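Local coordinates for protein AA9 family lytic polysaccharide monooxygenase cel61B (Hypocrea jecorina, PDB 2VTC) that cleaves cellulose chains oxidatively at a copper site, as a secreted lytic polysaccharide monooxygenase that uses molecular oxygen or hydrogen peroxide, at residues L132-I137 against N173-H178; F26-Q31 against A93-V98; I142-Q147 against T234-Y239; G111-Y116 against V148-D153. All blocks are in the same frame, centred on the assembly; numbering follows the deposited sequence.

Overall arrangement
Contact 2 comes first along the chain: strand 22-28 pairs with strand 96-102, closing the loop between them before any other contact opens. The remaining three cross one another. Contact 4 opens at 111-116, contact 1 at 132-137 and contact 3 at 142-147, and they close in the same order, at 148-153, 173-178 and 234-239. Contacts 1 and 4 meet through strand 113-119, which bonds to both strands of contact 1. Phe176 of contact 1 packs on Ile97 of contact 2, joining the two sheets. At the far end Tyr239 of contact 3 lies against Trp149 and Pro112 of contact 4, tying the C-terminal region to the main sheet.

Contact 1: residues L132-I137 against N173-H178; sequences LRWVKI and NYVFRH
Arg177 lies across one face of the Trp134 indole, the two side chains running at about a right angle. Its CB comes first, over the six-membered ring, 3.5 Å from Trp134 CZ3, as a CH-pi contact. CG stands anti to the backbone N (chi1 178°) and the chain is extended from there to NE, which carries the methylenes along the ring. CD thus sits over the middle of the indole, 4.0 Å from Trp134 CE2. Beyond CD the chain rises from the ring. The guanidinium stands almost straight above the five-membered ring, its plane turned 57° from the indole, but with CZ 6.0 Å from that ring's centroid the cation-pi attraction is at most weak. NE and NH2 donate instead to the carbonyls of Val77 and Ile76, and NH1 forms a salt bridge with Glu179. Strands 133-143 and 172-182 share no hydrogen bond here. Both pair antiparallel with strand 113-119, one along each of its edges, within the larger sheet of the AA9 beta-sandwich, and their side chains meet across that strand. At the indole's edge, near its plane, Val175 O approaches Trp134 CZ3 at 3.4 Å, and Val175 CG1 lies in the plane, 3.8 Å from Trp134 CH2. Leu132 CD1 reaches Val175 CG2 more loosely, at 4.3 Å. At the other end of the contact Ile137 CD1 touches the edge of the Phe176 ring in its plane, 3.7 Å from CE1.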
loop_
_atom_site.group_PDB
_atom_site.type_symbol
_atom_site.label_atom_id
_atom_site.label_comp_id
_atom_site.label_asym_id
_atom_site.label_seq_id
_atom_site.Cartn_x
_atom_site.Cartn_y
_atom_site.Cartn_z
ATOM N N LEU A 132 -6.597 -10.363 -8.189
ATOM C CA LEU A 132 -5.183 -10.011 -8.022
ATOM C C LEU A 132 -4.541 -10.858 -6.921
ATOM O O LEU A 132 -5.170 -11.143 -5.898
ATOM C CB LEU A 132 -5.019 -8.520 -7.726
ATOM C CG LEU A 132 -5.372 -7.563 -8.870
ATOM C CD1 LEU A 132 -5.350 -6.120 -8.393
ATOM C CD2 LEU A 132 -4.411 -7.754 -10.071
ATOM N N ARG A 133 -3.297 -11.272 -7.157
ATOM C CA ARG A 133 -2.540 -12.083 -6.184
ATOM C C ARG A 133 -1.248 -11.360 -5.854
ATOM O O ARG A 133 -0.490 -10.994 -6.734
ATOM C CB ARG A 133 -2.264 -13.512 -6.705
ATOM C CG ARG A 133 -3.536 -14.273 -7.157
ATOM C CD ARG A 133 -3.232 -15.701 -7.675
ATOM N NE ARG A 133 -2.580 -16.462 -6.619
ATOM C CZ ARG A 133 -3.226 -17.203 -5.719
ATOM N NH1 ARG A 133 -4.542 -17.362 -5.808
ATOM N NH2 ARG A 133 -2.549 -17.812 -4.757
ATOM N N TRP A 134 -1.010 -11.117 -4.561
ATOM C CA TRP A 134 0.010 -10.182 -4.138
ATOM C C TRP A 134 1.279 -10.841 -3.640
ATOM O O TRP A 134 1.235 -11.863 -2.963
ATOM C CB TRP A 134 -0.585 -9.339 -2.998
ATOM C CG TRP A 134 -1.798 -8.623 -3.467
ATOM C CD1 TRP A 134 -3.107 -9.011 -3.292
ATOM C CD2 TRP A 134 -1.834 -7.402 -4.204
ATOM N NE1 TRP A 134 -3.959 -8.112 -3.892
ATOM C CE2 TRP A 134 -3.208 -7.101 -4.446
ATOM C CE3 TRP A 134 -0.844 -6.539 -4.718
ATOM C CZ2 TRP A 134 -3.615 -5.972 -5.164
ATOM C CZ3 TRP A 134 -1.261 -5.404 -5.436
ATOM C CH2 TRP A 134 -2.641 -5.143 -5.648
ATOM N N VAL A 135 2.407 -10.226 -4.001
ATOM C CA VAL A 135 3.722 -10.672 -3.581
ATOM C C VAL A 135 4.402 -9.554 -2.788
ATOM O O VAL A 135 4.511 -8.453 -3.276
ATOM C CB VAL A 135 4.566 -11.041 -4.832
ATOM C CG1 VAL A 135 5.981 -11.395 -4.459
ATOM C CG2 VAL A 135 3.904 -12.220 -5.569
ATOM N N LYS A 136 4.837 -9.852 -1.560
ATOM C CA LYS A 136 5.489 -8.820 -0.727
ATOM C C LYS A 136 6.868 -8.455 -1.277
ATOM O O LYS A 136 7.703 -9.339 -1.470
ATOM C CB LYS A 136 5.626 -9.314 0.710
ATOM C CG LYS A 136 6.168 -8.239 1.679
ATOM C CD LYS A 136 6.368 -8.812 3.077
ATOM C CE LYS A 136 5.092 -8.725 3.937
ATOM N NZ LYS A 136 5.227 -9.491 5.227
ATOM N N ILE A 137 7.103 -7.165 -1.514
ATOM C CA ILE A 137 8.409 -6.699 -2.016
ATOM C C ILE A 137 9.140 -5.734 -1.069
ATOM O O ILE A 137 10.297 -5.367 -1.319
ATOM C CB ILE A 137 8.303 -6.074 -3.445
ATOM C CG1 ILE A 137 7.389 -4.832 -3.449
ATOM C CG2 ILE A 137 7.842 -7.152 -4.441
ATOM C CD1 ILE A 137 7.623 -3.877 -4.594
ATOM N N ASN A 173 2.233 -5.495 -16.844
ATOM C CA ASN A 173 1.333 -4.522 -16.241
ATOM C C ASN A 173 1.113 -4.939 -14.790
ATOM O O ASN A 173 0.657 -6.053 -14.528
ATOM C CB ASN A 173 0.001 -4.489 -16.978
ATOM C CG ASN A 173 0.121 -3.946 -18.396
ATOM O OD1 ASN A 173 0.898 -3.022 -18.675
ATOM N ND2 ASN A 173 -0.672 -4.514 -19.298
ATOM N N TYR A 174 1.466 -4.061 -13.849
ATOM C CA TYR A 174 1.374 -4.418 -12.417
ATOM C C TYR A 174 0.640 -3.344 -11.612
ATOM O O TYR A 174 0.507 -2.180 -12.046
ATOM C CB TYR A 174 2.778 -4.596 -11.799
ATOM C CG TYR A 174 3.631 -5.664 -12.452
ATOM C CD1 TYR A 174 3.570 -6.996 -12.019
ATOM C CD2 TYR A 174 4.503 -5.344 -13.493
ATOM C CE1 TYR A 174 4.348 -7.998 -12.607
ATOM C CE2 TYR A 174 5.291 -6.340 -14.098
ATOM C CZ TYR A 174 5.205 -7.654 -13.649
ATOM O OH TYR A 174 5.960 -8.656 -14.218
ATOM N N VAL A 175 0.158 -3.781 -10.446
ATOM C CA VAL A 175 -0.386 -2.896 -9.432
ATOM C C VAL A 175 0.521 -3.016 -8.214
ATOM O O VAL A 175 0.900 -4.129 -7.801
ATOM C CB VAL A 175 -1.826 -3.305 -9.040
ATOM C CG1 VAL A 175 -2.435 -2.285 -8.081
ATOM C CG2 VAL A 175 -2.738 -3.347 -10.288
ATOM N N PHE A 176 0.834 -1.864 -7.622
ATOM C CA PHE A 176 1.608 -1.824 -6.368
ATOM C C PHE A 176 0.684 -1.413 -5.224
ATOM O O PHE A 176 -0.052 -0.430 -5.350
ATOM C CB PHE A 176 2.778 -0.852 -6.495
ATOM C CG PHE A 176 3.868 -1.367 -7.358
ATOM C CD1 PHE A 176 4.996 -1.963 -6.809
ATOM C CD2 PHE A 176 3.728 -1.333 -8.742
ATOM C CE1 PHE A 176 6.013 -2.466 -7.622
ATOM C CE2 PHE A 176 4.723 -1.863 -9.576
ATOM C CZ PHE A 176 5.879 -2.426 -9.019
ATOM N N ARG A 177 0.687 -2.194 -4.141
ATOM C CA ARG A 177 -0.194 -1.968 -2.999
ATOM C C ARG A 177 0.686 -1.623 -1.804
ATOM O O ARG A 177 1.351 -2.502 -1.259
ATOM C CB ARG A 177 -1.048 -3.218 -2.737
ATOM C CG ARG A 177 -2.003 -3.195 -1.546
ATOM C CD ARG A 177 -2.604 -4.584 -1.371
ATOM N NE ARG A 177 -3.556 -4.571 -0.258
ATOM C CZ ARG A 177 -3.184 -4.644 1.029
ATOM N NH1 ARG A 177 -1.880 -4.778 1.367
ATOM N NH2 ARG A 177 -4.132 -4.579 1.975
ATOM N N HIS A 178 0.686 -0.327 -1.459
ATOM C CA HIS A 178 1.547 0.247 -0.419
ATOM C C HIS A 178 0.691 0.459 0.839
ATOM O O HIS A 178 -0.386 1.079 0.745
ATOM C CB HIS A 178 2.109 1.574 -0.940
ATOM C CG HIS A 178 2.957 2.316 0.054
ATOM N ND1 HIS A 178 4.094 1.776 0.626
ATOM C CD2 HIS A 178 2.843 3.572 0.551
ATOM C CE1 HIS A 178 4.629 2.666 1.453
ATOM N NE2 HIS A 178 3.889 3.759 1.426
#

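Contact 2: residues F26-Q31 against A93-V98; sequences FTINGQ and AGSNIV
The flat amide of Asn29 meets the hydroxyl of Ser95 almost in its own plane: ND2 donates to Ser95 OG at 2.8 Å, with OG 13° out of that plane. The Phe26 ring is approached obliquely by Ile97, whose CG2 lies 4.1 Å from Phe26 CD1. Between these groups the backbones pair antiparallel. Thr27 and Val98 exchange two bonds, Thr27 N to Val98 O at 3.1 Å and Val98 N to Thr27 O at 3.0 Å, and Asn29 N adds a third to Asn96 O. Thr27 OG1, placed between its backbone N and carbonyl carbon (chi1 64°), comes 3.3 Å from Val98 CB and bonds a water that also links Gly30 N and Asn96 O. Ser95 OG is shared with Ala92 O, so an alanine here would probably leave that carbonyl without its donor and the Asn29 amide free to turn. The type I' turn from Ile28 to Gln31, with Gly30 at a positive phi, folds strand 22-28 back into strand 31-34 as a tight hairpin. Strand 96-102 continues the sheet to 160-164, while Phe26 and Ile97 pack on Ile201 of strand 193-204, in the opposing sheet of the sandwich.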
loop_
_atom_site.group_PDB
_atom_site.type_symbol
_atom_site.label_atom_id
_atom_site.label_comp_id
_atom_site.label_asym_id
_atom_site.label_seq_id
_atom_site.Cartn_x
_atom_site.Cartn_y
_atom_site.Cartn_z
ATOM N N PHE A 26 3.440 10.409 -6.280
ATOM C CA PHE A 26 4.606 9.564 -6.099
ATOM C C PHE A 26 5.601 9.868 -7.203
ATOM O O PHE A 26 5.220 10.407 -8.268
ATOM C CB PHE A 26 4.207 8.061 -6.056
ATOM C CG PHE A 26 3.488 7.568 -7.306
ATOM C CD1 PHE A 26 4.185 6.853 -8.277
ATOM C CD2 PHE A 26 2.117 7.808 -7.488
ATOM C CE1 PHE A 26 3.524 6.391 -9.446
ATOM C CE2 PHE A 26 1.447 7.350 -8.648
ATOM C CZ PHE A 26 2.159 6.637 -9.616
ATOM N N THR A 27 6.865 9.545 -6.945
ATOM C CA THR A 27 7.928 9.718 -7.920
ATOM C C THR A 27 8.508 8.382 -8.344
ATOM O O THR A 27 8.551 7.425 -7.563
ATOM C CB THR A 27 9.088 10.641 -7.428
ATOM O OG1 THR A 27 9.751 10.049 -6.293
ATOM C CG2 THR A 27 8.570 12.022 -7.101
ATOM N N ILE A 28 8.921 8.317 -9.604
ATOM C CA ILE A 28 9.654 7.176 -10.124
ATOM C C ILE A 28 10.972 7.707 -10.681
ATOM O O ILE A 28 10.965 8.561 -11.567
ATOM C CB ILE A 28 8.848 6.442 -11.224
ATOM C CG1 ILE A 28 7.523 5.898 -10.658
ATOM C CG2 ILE A 28 9.687 5.311 -11.815
ATOM C CD1 ILE A 28 6.487 5.497 -11.712
ATOM N N ASN A 29 12.094 7.212 -10.150
ATOM C CA ASN A 29 13.414 7.793 -10.441
ATOM C C ASN A 29 13.377 9.327 -10.457
ATOM O O ASN A 29 13.906 9.976 -11.367
ATOM C CB ASN A 29 13.999 7.226 -11.743
ATOM C CG ASN A 29 14.000 5.717 -11.763
ATOM O OD1 ASN A 29 14.487 5.063 -10.833
ATOM N ND2 ASN A 29 13.441 5.148 -12.825
ATOM N N GLY A 30 12.723 9.898 -9.449
ATOM C CA GLY A 30 12.630 11.345 -9.314
ATOM C C GLY A 30 11.467 12.004 -10.033
ATOM O O GLY A 30 11.077 13.116 -9.676
ATOM N N GLN A 31 10.896 11.318 -11.027
ATOM C CA GLN A 31 9.877 11.898 -11.908
ATOM C C GLN A 31 8.472 11.879 -11.297
ATOM O O GLN A 31 7.988 10.830 -10.873
ATOM C CB GLN A 31 9.884 11.176 -13.269
ATOM C CG GLN A 31 11.291 10.959 -13.884
ATOM C CD GLN A 31 11.997 12.267 -14.264
ATOM O OE1 GLN A 31 11.432 13.116 -14.960
ATOM N NE2 GLN A 31 13.246 12.425 -13.807
ATOM N N ALA A 93 12.436 -1.893 -14.203
ATOM C CA ALA A 93 12.740 -2.749 -13.064
ATOM C C ALA A 93 14.009 -2.220 -12.413
ATOM O O ALA A 93 14.943 -1.805 -13.115
ATOM C CB ALA A 93 12.905 -4.199 -13.498
ATOM N N GLY A 94 14.029 -2.210 -11.078
ATOM C CA GLY A 94 15.134 -1.644 -10.307
ATOM C C GLY A 94 14.931 -0.187 -9.935
ATOM O O GLY A 94 15.702 0.362 -9.142
ATOM N N SER A 95 13.897 0.451 -10.493
ATOM C CA SER A 95 13.576 1.831 -10.140
ATOM C C SER A 95 13.086 1.956 -8.693
ATOM O O SER A 95 12.547 1.003 -8.117
ATOM C CB SER A 95 12.512 2.411 -11.082
ATOM O OG SER A 95 12.983 2.448 -12.421
ATOM N N ASN A 96 13.285 3.138 -8.111
ATOM C CA ASN A 96 12.723 3.450 -6.811
ATOM C C ASN A 96 11.445 4.255 -6.963
ATOM O O ASN A 96 11.398 5.254 -7.697
ATOM C CB ASN A 96 13.728 4.209 -5.927
ATOM C CG ASN A 96 14.926 3.351 -5.521
ATOM O OD1 ASN A 96 16.082 3.728 -5.754
ATOM N ND2 ASN A 96 14.665 2.207 -4.918
ATOM N N ILE A 97 10.401 3.791 -6.285
ATOM C CA ILE A 97 9.178 4.552 -6.140
ATOM C C ILE A 97 9.284 5.261 -4.805
ATOM O O ILE A 97 9.759 4.674 -3.826
ATOM C CB ILE A 97 7.918 3.630 -6.087
ATOM C CG1 ILE A 97 7.906 2.645 -7.264
ATOM C CG2 ILE A 97 6.631 4.480 -5.994
ATOM C CD1 ILE A 97 7.049 1.408 -7.010
ATOM N N VAL A 98 8.836 6.511 -4.765
ATOM C CA VAL A 98 8.710 7.226 -3.502
ATOM C C VAL A 98 7.271 7.649 -3.338
ATOM O O VAL A 98 6.781 8.529 -4.054
ATOM C CB VAL A 98 9.678 8.457 -3.391
ATOM C CG1 VAL A 98 9.572 9.068 -2.006
ATOM C CG2 VAL A 98 11.123 8.059 -3.683
HETATM O O HOH W 1 11.561 8.234 -6.936
#

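Contact 3: residues I142-Q147 against T234-Y239; sequences INYNTQ and TTITSY
The turn that follows strand 133-143, with an Asx motif at Asn143, holds the C-terminal loop 234-239 through the side chains of Tyr144 and Gln147. The Gln147 amide takes both polar backbone atoms of Ile236. Ile236 N donates to Gln147 OE1 at 2.8 Å, and Gln147 NE2 donates to Ile236 O at 2.8 Å; both bonds are nearly straight, at 178°. The chain, bent at chi2 (-71°), folds back so that NE2 also donates to Tyr144 O, while OE1 accepts from a water shared with Thr234 O. Four bonds therefore fix the rotation of this amide. Without this amide, as with an alanine in its place, Ile236 N and O are likely to lose these two mates and the loop its hold on the turn. The Tyr144 ring is set between carbonyls: Thr237 O lies over the centre of one face, 3.4 Å above its plane, and Ile142 O lies farther off over the opposite face. At the ring's end Tyr144 OH accepts from Tyr239 N at 2.8 Å, and a water joins this hydroxyl to Tyr239 O. Apolar contacts accompany these bonds: Ile142 CG2 lies near Ile236 CG2 and, at 4.2 Å, against Tyr239 CB. Gln147 thus reproduces with a side-chain amide the two bonds of a hydrogen-bonded antiparallel pair, fastening to the sheet's end the long C-terminal loop region characteristic of AA9 enzymes.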
loop_
_atom_site.group_PDB
_atom_site.type_symbol
_atom_site.label_atom_id
_atom_site.label_comp_id
_atom_site.label_asym_id
_atom_site.label_seq_id
_atom_site.Cartn_x
_atom_site.Cartn_y
_atom_site.Cartn_z
ATOM N N ILE A 142 9.863 -2.513 13.601
ATOM C CA ILE A 142 10.464 -1.732 14.714
ATOM C C ILE A 142 11.971 -2.015 14.778
ATOM O O ILE A 142 12.394 -3.151 14.564
ATOM C CB ILE A 142 9.775 -2.077 16.062
ATOM C CG1 ILE A 142 10.153 -1.060 17.159
ATOM C CG2 ILE A 142 10.078 -3.513 16.513
ATOM C CD1 ILE A 142 9.368 -1.219 18.442
ATOM N N ASN A 143 12.762 -0.970 15.022
ATOM C CA ASN A 143 14.179 -1.111 15.313
ATOM C C ASN A 143 14.266 -1.496 16.794
ATOM O O ASN A 143 13.831 -0.730 17.644
ATOM C CB ASN A 143 14.885 0.214 14.998
ATOM C CG ASN A 143 16.364 0.189 15.334
ATOM O OD1 ASN A 143 16.759 -0.347 16.360
ATOM N ND2 ASN A 143 17.189 0.766 14.459
ATOM N N TYR A 144 14.735 -2.708 17.095
ATOM C CA TYR A 144 14.686 -3.213 18.478
ATOM C C TYR A 144 15.560 -2.359 19.421
ATOM O O TYR A 144 15.224 -2.155 20.607
ATOM C CB TYR A 144 15.113 -4.678 18.535
ATOM C CG TYR A 144 14.212 -5.636 17.774
ATOM C CD1 TYR A 144 12.836 -5.660 18.002
ATOM C CD2 TYR A 144 14.741 -6.523 16.839
ATOM C CE1 TYR A 144 12.007 -6.542 17.309
ATOM C CE2 TYR A 144 13.914 -7.408 16.135
ATOM C CZ TYR A 144 12.552 -7.407 16.382
ATOM O OH TYR A 144 11.728 -8.282 15.695
ATOM N N ASN A 145 16.645 -1.825 18.884
ATOM C CA ASN A 145 17.585 -1.057 19.735
ATOM C C ASN A 145 17.099 0.361 20.044
ATOM O O ASN A 145 17.407 0.899 21.118
ATOM C CB ASN A 145 18.992 -1.055 19.132
ATOM C CG ASN A 145 20.005 -0.357 20.021
ATOM O OD1 ASN A 145 20.303 0.814 19.812
ATOM N ND2 ASN A 145 20.495 -1.071 21.045
ATOM N N THR A 146 16.322 0.975 19.141
ATOM C CA THR A 146 15.796 2.314 19.389
ATOM C C THR A 146 14.319 2.301 19.835
ATOM O O THR A 146 13.841 3.293 20.405
ATOM C CB THR A 146 15.929 3.255 18.170
ATOM O OG1 THR A 146 15.144 2.722 17.081
ATOM C CG2 THR A 146 17.393 3.427 17.729
ATOM N N GLN A 147 13.628 1.183 19.576
ATOM C CA GLN A 147 12.161 1.041 19.761
ATOM C C GLN A 147 11.326 1.981 18.864
ATOM O O GLN A 147 10.149 2.265 19.157
ATOM C CB GLN A 147 11.752 1.144 21.249
ATOM C CG GLN A 147 12.351 0.048 22.134
ATOM C CD GLN A 147 11.756 -1.334 21.912
ATOM O OE1 GLN A 147 10.568 -1.557 22.151
ATOM N NE2 GLN A 147 12.594 -2.289 21.499
ATOM N N THR A 234 4.881 -1.453 25.355
ATOM C CA THR A 234 5.855 -2.138 26.197
ATOM C C THR A 234 7.098 -2.374 25.341
ATOM O O THR A 234 7.017 -2.339 24.109
ATOM C CB THR A 234 5.292 -3.458 26.756
ATOM O OG1 THR A 234 6.225 -4.019 27.694
ATOM C CG2 THR A 234 5.009 -4.472 25.626
ATOM N N THR A 235 8.253 -2.586 25.977
ATOM C CA THR A 235 9.484 -2.882 25.246
ATOM C C THR A 235 9.316 -4.153 24.401
ATOM O O THR A 235 8.884 -5.190 24.900
ATOM C CB THR A 235 10.702 -2.987 26.228
ATOM O OG1 THR A 235 10.810 -1.760 26.958
ATOM C CG2 THR A 235 11.989 -3.219 25.481
ATOM N N ILE A 236 9.631 -4.058 23.108
ATOM C CA ILE A 236 9.480 -5.189 22.188
ATOM C C ILE A 236 10.845 -5.688 21.734
ATOM O O ILE A 236 11.657 -4.909 21.220
ATOM C CB ILE A 236 8.580 -4.791 20.970
ATOM C CG1 ILE A 236 7.145 -4.553 21.469
ATOM C CG2 ILE A 236 8.625 -5.847 19.857
ATOM C CD1 ILE A 236 6.280 -3.748 20.524
ATOM N N THR A 237 11.092 -6.980 21.934
ATOM C CA THR A 237 12.369 -7.583 21.552
ATOM C C THR A 237 12.262 -8.466 20.319
ATOM O O THR A 237 13.275 -8.794 19.688
ATOM C CB THR A 237 12.984 -8.392 22.715
ATOM O OG1 THR A 237 12.044 -9.371 23.170
ATOM C CG2 THR A 237 13.322 -7.457 23.861
ATOM N N SER A 238 11.026 -8.833 19.977
ATOM C CA SER A 238 10.741 -9.658 18.816
ATOM C C SER A 238 9.371 -9.266 18.242
ATOM O O SER A 238 8.394 -9.200 18.976
ATOM C CB SER A 238 10.730 -11.123 19.241
ATOM O OG SER A 238 10.597 -11.974 18.136
ATOM N N TYR A 239 9.326 -8.991 16.939
ATOM C CA TYR A 239 8.062 -8.634 16.269
ATOM C C TYR A 239 7.937 -9.361 14.927
ATOM O O TYR A 239 8.863 -9.338 14.117
ATOM C CB TYR A 239 7.973 -7.119 16.065
ATOM C CG TYR A 239 6.710 -6.656 15.353
ATOM C CD1 TYR A 239 5.468 -6.693 16.006
ATOM C CD2 TYR A 239 6.757 -6.198 14.033
ATOM C CE1 TYR A 239 4.296 -6.278 15.356
ATOM C CE2 TYR A 239 5.602 -5.790 13.371
ATOM C CZ TYR A 239 4.379 -5.826 14.043
ATOM O OH TYR A 239 3.228 -5.426 13.400
HETATM O O HOH W 2 10.664 -8.065 12.651
HETATM O O HOH W 3 8.059 -0.647 22.059
#

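Contact 4: residues G111-Y116 against V148-D153; sequences GPIVTY and VWAQQD
Gln151, in the first turn of helix 150-156, grips the chain at Gly111 and Pro112 with its backbone and its side chain. Gln151 N donates to Gly111 O at 3.3 Å, nearly along the C=O axis. Its CG is turned away from the carbonyl carbon (chi1 -81°) and the chain runs straight beyond it, so the amide passes close over Gly111 and NE2 bonds Pro112 O at 3.0 Å, from well above the carbonyl plane. OE1 accepts from Trp106 NE1, which fixes the other side of the amide. Gly111 fits because any CB would collide with Gln151 NE2, and its backbone angles (phi 132°, psi 161°) would by themselves press a CB against the carbonyl O of the residue before. Trp149, the N-cap residue, holds its indole flat against the same glycine: Gly111 N lies 3.2 Å above the ring plane, offset toward the rim, and Pro112 CD reaches Trp149 CZ3 at 4.0 Å. Further on, Ile113 CG1 packs 3.7 Å from Ala150 CB and 3.8 Å from Gln151 CG. The Gln151 side chain also touches His108, a copper ligand, and so lies in the second shell of the metal site. Helix 150-156 thus sits at the start of strand 113-119, which runs on between strands 133-143 and 172-182, while Trp161 of strand 160-164 covers Ile113 and Ala150.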
loop_
_atom_site.group_PDB
_atom_site.type_symbol
_atom_site.label_atom_id
_atom_site.label_comp_id
_atom_site.label_asym_id
_atom_site.label_seq_id
_atom_site.Cartn_x
_atom_site.Cartn_y
_atom_site.Cartn_z
ATOM N N GLY A 111 3.832 1.400 14.227
ATOM C CA GLY A 111 3.441 0.366 13.277
ATOM C C GLY A 111 4.366 0.165 12.095
ATOM O O GLY A 111 5.148 1.065 11.723
ATOM N N PRO A 112 4.239 -1.021 11.456
ATOM C CA PRO A 112 5.065 -1.364 10.298
ATOM C C PRO A 112 4.534 -0.799 8.971
ATOM O O PRO A 112 3.408 -0.305 8.893
ATOM C CB PRO A 112 4.982 -2.886 10.263
ATOM C CG PRO A 112 3.558 -3.178 10.732
ATOM C CD PRO A 112 3.323 -2.114 11.821
ATOM N N ILE A 113 5.369 -0.918 7.952
ATOM C CA ILE A 113 5.045 -0.487 6.587
ATOM C C ILE A 113 5.391 -1.634 5.647
ATOM O O ILE A 113 6.492 -2.187 5.727
ATOM C CB ILE A 113 5.868 0.778 6.194
ATOM C CG1 ILE A 113 5.573 1.928 7.178
ATOM C CG2 ILE A 113 5.587 1.173 4.740
ATOM C CD1 ILE A 113 6.242 3.237 6.828
ATOM N N VAL A 114 4.429 -2.015 4.786
ATOM C CA VAL A 114 4.651 -3.117 3.834
ATOM C C VAL A 114 4.156 -2.689 2.439
ATOM O O VAL A 114 3.223 -1.879 2.323
ATOM C CB VAL A 114 3.910 -4.419 4.278
ATOM C CG1 VAL A 114 4.469 -4.980 5.606
ATOM C CG2 VAL A 114 2.390 -4.177 4.405
ATOM N N THR A 115 4.804 -3.227 1.398
ATOM C CA THR A 115 4.390 -2.981 0.006
ATOM C C THR A 115 4.362 -4.296 -0.771
ATOM O O THR A 115 5.254 -5.142 -0.631
ATOM C CB THR A 115 5.323 -1.975 -0.706
ATOM O OG1 THR A 115 5.491 -0.832 0.146
ATOM C CG2 THR A 115 4.738 -1.485 -2.028
ATOM N N TYR A 116 3.320 -4.442 -1.588
ATOM C CA TYR A 116 3.125 -5.662 -2.392
ATOM C C TYR A 116 3.019 -5.277 -3.868
ATOM O O TYR A 116 2.733 -4.106 -4.209
ATOM C CB TYR A 116 1.822 -6.374 -1.988
ATOM C CG TYR A 116 1.720 -6.804 -0.533
ATOM C CD1 TYR A 116 2.046 -8.099 -0.134
ATOM C CD2 TYR A 116 1.261 -5.902 0.448
ATOM C CE1 TYR A 116 1.963 -8.493 1.211
ATOM C CE2 TYR A 116 1.171 -6.281 1.783
ATOM C CZ TYR A 116 1.507 -7.577 2.156
ATOM O OH TYR A 116 1.389 -7.966 3.482
ATOM N N VAL A 148 11.932 2.419 17.762
ATOM C CA VAL A 148 11.288 3.326 16.805
ATOM C C VAL A 148 10.754 2.559 15.598
ATOM O O VAL A 148 11.475 1.784 14.970
ATOM C CB VAL A 148 12.237 4.452 16.322
ATOM C CG1 VAL A 148 11.552 5.350 15.309
ATOM C CG2 VAL A 148 12.643 5.321 17.500
ATOM N N TRP A 149 9.476 2.799 15.304
ATOM C CA TRP A 149 8.783 2.131 14.178
ATOM C C TRP A 149 9.011 2.790 12.821
ATOM O O TRP A 149 9.273 3.998 12.709
ATOM C CB TRP A 149 7.280 2.119 14.452
ATOM C CG TRP A 149 6.861 1.187 15.505
ATOM C CD1 TRP A 149 6.651 1.480 16.841
ATOM C CD2 TRP A 149 6.570 -0.203 15.351
ATOM N NE1 TRP A 149 6.256 0.344 17.512
ATOM C CE2 TRP A 149 6.197 -0.704 16.625
ATOM C CE3 TRP A 149 6.608 -1.086 14.256
ATOM C CZ2 TRP A 149 5.871 -2.051 16.838
ATOM C CZ3 TRP A 149 6.261 -2.425 14.468
ATOM C CH2 TRP A 149 5.875 -2.890 15.735
ATOM N N ALA A 150 8.864 1.982 11.769
ATOM C CA ALA A 150 8.895 2.494 10.397
ATOM C C ALA A 150 7.987 3.715 10.200
ATOM O O ALA A 150 8.361 4.648 9.494
ATOM C CB ALA A 150 8.518 1.373 9.405
ATOM N N GLN A 151 6.807 3.717 10.823
ATOM C CA GLN A 151 5.884 4.859 10.640
ATOM C C GLN A 151 6.402 6.180 11.237
ATOM O O GLN A 151 6.136 7.257 10.703
ATOM C CB GLN A 151 4.478 4.508 11.103
ATOM C CG GLN A 151 3.703 3.698 10.019
ATOM C CD GLN A 151 2.343 3.258 10.468
ATOM O OE1 GLN A 151 1.489 4.078 10.795
ATOM N NE2 GLN A 151 2.115 1.943 10.484
ATOM N N GLN A 152 7.174 6.088 12.323
ATOM C CA GLN A 152 7.884 7.273 12.832
ATOM C C GLN A 152 8.934 7.756 11.821
ATOM O O GLN A 152 9.068 8.964 11.575
ATOM C CB GLN A 152 8.482 6.998 14.226
ATOM C CG GLN A 152 9.237 8.186 14.855
ATOM C CD GLN A 152 8.393 9.441 15.002
ATOM O OE1 GLN A 152 8.677 10.459 14.377
ATOM N NE2 GLN A 152 7.369 9.380 15.832
ATOM N N ASP A 153 9.648 6.817 11.197
ATOM C CA ASP A 153 10.584 7.160 10.131
ATOM C C ASP A 153 9.888 7.854 8.963
ATOM O O ASP A 153 10.425 8.813 8.412
ATOM C CB ASP A 153 11.400 5.945 9.678
ATOM C CG ASP A 153 12.332 5.436 10.774
ATOM O OD1 ASP A 153 12.686 6.243 11.662
ATOM O OD2 ASP A 153 12.692 4.246 10.748
#